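Local structure of cystathionine beta-lyase family protein, YNBB B.subtilis ortholog (Clostridium acetobutylicum, 3HVY) at residues D[219-227]-D[328-336]. The protein probably acts as a pyridoxal-phosphate-dependent lyase of the methionine gamma-lyase family, possibly a cystathionine beta-lyase involved in aluminium resistance. Residues are numbered along the deposited sequence; the frame is centred on the assembly and turned at random.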
loop_
_atom_site.group_PDB
_atom_site.type_symbol
_atom_site.label_atom_id
_atom_site.label_comp_id
_atom_site.label_asym_id
_atom_site.label_seq_id
_atom_site.Cartn_x
_atom_site.Cartn_y
_atom_site.Cartn_z
ATOM N N ASN D 219 -11.533 -26.665 -3.955
ATOM C CA ASN D 219 -10.910 -26.606 -5.294
ATOM C C ASN D 219 -9.431 -26.218 -5.247
ATOM O O ASN D 219 -8.849 -25.918 -6.269
ATOM C CB ASN D 219 -11.648 -25.579 -6.149
ATOM C CG ASN D 219 -11.533 -25.868 -7.602
ATOM O OD1 ASN D 219 -11.483 -27.040 -7.993
ATOM N ND2 ASN D 219 -11.471 -24.797 -8.448
ATOM N N CYS D 220 -8.861 -26.140 -4.048
ATOM C CA CYS D 220 -7.467 -25.763 -3.924
ATOM C C CYS D 220 -6.509 -26.560 -4.827
ATOM O O CYS D 220 -6.554 -27.766 -4.844
ATOM C CB CYS D 220 -7.011 -25.904 -2.469
ATOM S SG CYS D 220 -7.601 -24.575 -1.368
ATOM N N TYR D 221 -5.646 -25.827 -5.511
ATOM C CA TYR D 221 -4.592 -26.315 -6.399
ATOM C C TYR D 221 -5.080 -26.746 -7.758
ATOM O O TYR D 221 -4.287 -27.126 -8.629
ATOM C CB TYR D 221 -3.855 -27.485 -5.813
ATOM C CG TYR D 221 -3.003 -27.172 -4.589
ATOM C CD1 TYR D 221 -1.893 -26.381 -4.713
ATOM C CD2 TYR D 221 -3.268 -27.728 -3.345
ATOM C CE1 TYR D 221 -1.058 -26.140 -3.669
ATOM C CE2 TYR D 221 -2.405 -27.462 -2.247
ATOM C CZ TYR D 221 -1.306 -26.680 -2.451
ATOM O OH TYR D 221 -0.417 -26.370 -1.443
ATOM N N GLY D 222 -6.374 -26.697 -7.973
ATOM C CA GLY D 222 -6.892 -27.205 -9.236
ATOM C C GLY D 222 -7.271 -26.137 -10.256
ATOM O O GLY D 222 -7.597 -26.458 -11.393
ATOM N N GLU D 223 -7.265 -24.876 -9.880
ATOM C CA GLU D 223 -7.806 -23.851 -10.766
ATOM C C GLU D 223 -6.985 -23.778 -11.991
ATOM O O GLU D 223 -5.785 -23.751 -11.892
ATOM C CB GLU D 223 -7.814 -22.473 -10.091
ATOM C CG GLU D 223 -8.615 -22.413 -8.747
ATOM C CD GLU D 223 -7.809 -22.785 -7.503
ATOM O OE1 GLU D 223 -6.627 -23.189 -7.613
ATOM O OE2 GLU D 223 -8.381 -22.660 -6.384
ATOM N N PHE D 224 -7.646 -23.738 -13.145
ATOM C CA PHE D 224 -7.019 -23.689 -14.483
ATOM C C PHE D 224 -6.097 -24.835 -14.894
ATOM O O PHE D 224 -5.428 -24.729 -15.946
ATOM C CB PHE D 224 -6.264 -22.381 -14.649
ATOM C CG PHE D 224 -7.118 -21.170 -14.433
ATOM C CD1 PHE D 224 -8.323 -21.034 -15.085
ATOM C CD2 PHE D 224 -6.728 -20.172 -13.546
ATOM C CE1 PHE D 224 -9.129 -19.915 -14.888
ATOM C CE2 PHE D 224 -7.562 -19.065 -13.307
ATOM C CZ PHE D 224 -8.737 -18.937 -13.998
ATOM N N VAL D 225 -6.092 -25.936 -14.139
ATOM C CA VAL D 225 -5.331 -27.087 -14.539
ATOM C C VAL D 225 -6.060 -27.875 -15.662
ATOM O O VAL D 225 -5.422 -28.494 -16.517
ATOM C CB VAL D 225 -4.963 -27.976 -13.351
ATOM C CG1 VAL D 225 -4.225 -29.275 -13.882
ATOM C CG2 VAL D 225 -4.099 -27.167 -12.347
ATOM N N GLU D 226 -7.381 -27.852 -15.646
ATOM C CA GLU D 226 -8.184 -28.421 -16.710
ATOM C C GLU D 226 -8.973 -27.280 -17.350
ATOM O O GLU D 226 -8.987 -26.142 -16.855
ATOM C CB GLU D 226 -9.141 -29.500 -16.175
ATOM C CG GLU D 226 -8.442 -30.722 -15.543
ATOM C CD GLU D 226 -9.369 -31.912 -15.336
ATOM O OE1 GLU D 226 -10.092 -32.242 -16.273
ATOM O OE2 GLU D 226 -9.342 -32.563 -14.264
ATOM N N GLU D 227 -9.682 -27.602 -18.421
ATOM C CA GLU D 227 -10.487 -26.596 -19.133
ATOM C C GLU D 227 -11.815 -26.327 -18.443
ATOM O O GLU D 227 -12.508 -25.364 -18.778
ATOM C CB GLU D 227 -10.650 -27.003 -20.616
ATOM C CG GLU D 227 -11.544 -28.144 -20.948
ATOM C CD GLU D 227 -11.156 -29.522 -20.341
ATOM O OE1 GLU D 227 -9.963 -29.811 -19.937
ATOM O OE2 GLU D 227 -12.110 -30.332 -20.283
ATOM N N ASP D 328 0.049 -39.152 -16.792
ATOM C CA ASP D 328 -1.280 -39.042 -16.196
ATOM C C ASP D 328 -1.686 -37.597 -16.293
ATOM O O ASP D 328 -1.008 -36.727 -15.747
ATOM C CB ASP D 328 -1.272 -39.383 -14.699
ATOM C CG ASP D 328 -1.082 -40.856 -14.438
ATOM O OD1 ASP D 328 -1.572 -41.674 -15.243
ATOM O OD2 ASP D 328 -0.486 -41.199 -13.408
ATOM N N LYS D 329 -2.768 -37.324 -16.996
ATOM C CA LYS D 329 -3.220 -35.944 -17.177
ATOM C C LYS D 329 -3.693 -35.370 -15.816
ATOM O O LYS D 329 -4.404 -35.995 -15.050
ATOM C CB LYS D 329 -4.292 -35.818 -18.274
ATOM C CG LYS D 329 -3.802 -36.291 -19.715
ATOM C CD LYS D 329 -2.548 -35.536 -20.231
ATOM C CE LYS D 329 -2.240 -35.794 -21.721
ATOM N NZ LYS D 329 -1.586 -37.090 -22.005
ATOM N N ARG D 330 -3.192 -34.180 -15.521
ATOM C CA ARG D 330 -3.338 -33.569 -14.225
ATOM C C ARG D 330 -4.642 -32.823 -13.965
ATOM O O ARG D 330 -5.337 -32.354 -14.883
ATOM C CB ARG D 330 -2.152 -32.617 -14.011
ATOM C CG ARG D 330 -0.771 -33.244 -14.255
ATOM C CD ARG D 330 -0.627 -34.493 -13.503
ATOM N NE ARG D 330 0.595 -35.294 -13.754
ATOM C CZ ARG D 330 1.705 -35.182 -13.029
ATOM N NH1 ARG D 330 1.803 -34.264 -12.100
ATOM N NH2 ARG D 330 2.734 -35.979 -13.245
ATOM N N THR D 331 -4.959 -32.763 -12.681
ATOM C CA THR D 331 -6.066 -31.980 -12.217
ATOM C C THR D 331 -5.656 -30.926 -11.220
ATOM O O THR D 331 -6.437 -29.971 -10.963
ATOM C CB THR D 331 -7.163 -32.887 -11.624
ATOM O OG1 THR D 331 -8.380 -32.157 -11.598
ATOM C CG2 THR D 331 -6.830 -33.362 -10.213
ATOM N N ASP D 332 -4.467 -31.104 -10.603
ATOM C CA ASP D 332 -3.881 -30.102 -9.740
ATOM C C ASP D 332 -2.371 -29.972 -10.026
ATOM O O ASP D 332 -1.864 -30.606 -10.938
ATOM C CB ASP D 332 -4.199 -30.371 -8.276
ATOM C CG ASP D 332 -3.541 -31.607 -7.763
ATOM O OD1 ASP D 332 -2.509 -31.969 -8.338
ATOM O OD2 ASP D 332 -4.025 -32.208 -6.787
ATOM N N ILE D 333 -1.698 -29.110 -9.283
ATOM C CA ILE D 333 -0.267 -28.820 -9.498
ATOM C C ILE D 333 0.694 -29.647 -8.629
ATOM O O ILE D 333 1.901 -29.424 -8.642
ATOM C CB ILE D 333 0.080 -27.310 -9.313
ATOM C CG1 ILE D 333 -0.246 -26.815 -7.911
ATOM C CG2 ILE D 333 -0.632 -26.411 -10.369
ATOM C CD1 ILE D 333 0.416 -25.476 -7.544
ATOM N N ILE D 334 0.172 -30.622 -7.921
ATOM C CA ILE D 334 0.982 -31.368 -6.971
ATOM C C ILE D 334 1.665 -32.587 -7.603
ATOM O O ILE D 334 1.063 -33.258 -8.439
ATOM C CB ILE D 334 0.136 -31.912 -5.820
ATOM C CG1 ILE D 334 -0.702 -30.800 -5.168
ATOM C CG2 ILE D 334 1.029 -32.640 -4.780
ATOM C CD1 ILE D 334 0.107 -29.632 -4.747
ATOM N N GLN D 335 2.916 -32.864 -7.168
ATOM C CA GLN D 335 3.660 -34.020 -7.598
ATOM C C GLN D 335 4.208 -34.681 -6.363
ATOM O O GLN D 335 4.868 -34.020 -5.569
ATOM C CB GLN D 335 4.867 -33.652 -8.455
ATOM C CG GLN D 335 5.603 -34.861 -9.041
ATOM C CD GLN D 335 4.678 -35.765 -9.851
ATOM O OE1 GLN D 335 3.992 -35.288 -10.738
ATOM N NE2 GLN D 335 4.683 -37.078 -9.561
ATOM N N ALA D 336 3.984 -35.985 -6.248
ATOM C CA ALA D 336 4.503 -36.816 -5.140
ATOM C C ALA D 336 5.641 -37.714 -5.643
ATOM O O ALA D 336 5.627 -38.163 -6.792
ATOM C CB ALA D 336 3.351 -37.660 -4.486
HETATM O O HOH W 1 -5.122 -30.965 -17.270
#
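E226 OE2 takes a hydrogen bond from T331 OG1 at 2.9 Å, on the anti lone pair of the carboxylate, and the backbone N of I196 donates to the same oxygen. The threonine hydroxyl reaches it because OG1 stands anti to the backbone N (chi1 -161°), while the glutamate chain runs extended beyond CG. Close by, a water bridges the two backbones, donating to V225 O at 2.6 Å and to R330 O at 2.8 Å. V225 packs its side chain onto the opposing backbone: its CB rests 3.4 Å from T331 O, CG1 lies against the R330 and T331 backbone, and CG2 turns to the CG2 of I333.

Farther along, Y221 O faces the chain at D332 and I333. The bond from I333 N to Y221 O is weak, 3.3 Å with an N-H...O angle of 130°, and the CA of D332 adds a CA-H...O contact to the same oxygen. I334 CD1 sits 3.7 Å from the centroid of the Y221 ring and 8° off its normal, a CH-pi contact over one face, whereas I333 CG1 approaches CD1 of the ring obliquely. The phenol hydroxyl itself bonds to S388. D332 shapes this corner: OD1 accepts from I334 N at 3.0 Å in an Asx turn, met from above the carboxylate plane, and OD2 is held by S185 and S193.

The contact joins the loop after strand 214-218 of the seven-stranded sheet, which belongs to the large domain of this PLP-dependent fold, to segment 328-336, which runs into strand 334-338 of the smaller antiparallel sheet. With direct backbone bonding so sparse, cohesion between these parts rests on a buried carboxylate-hydroxyl bond, one bridging water and apolar packing of V225 and the Y221 ring against the 328-336 backbone and the two isoleucines; two donors on OE2 would probably help stabilise the charged form of E226.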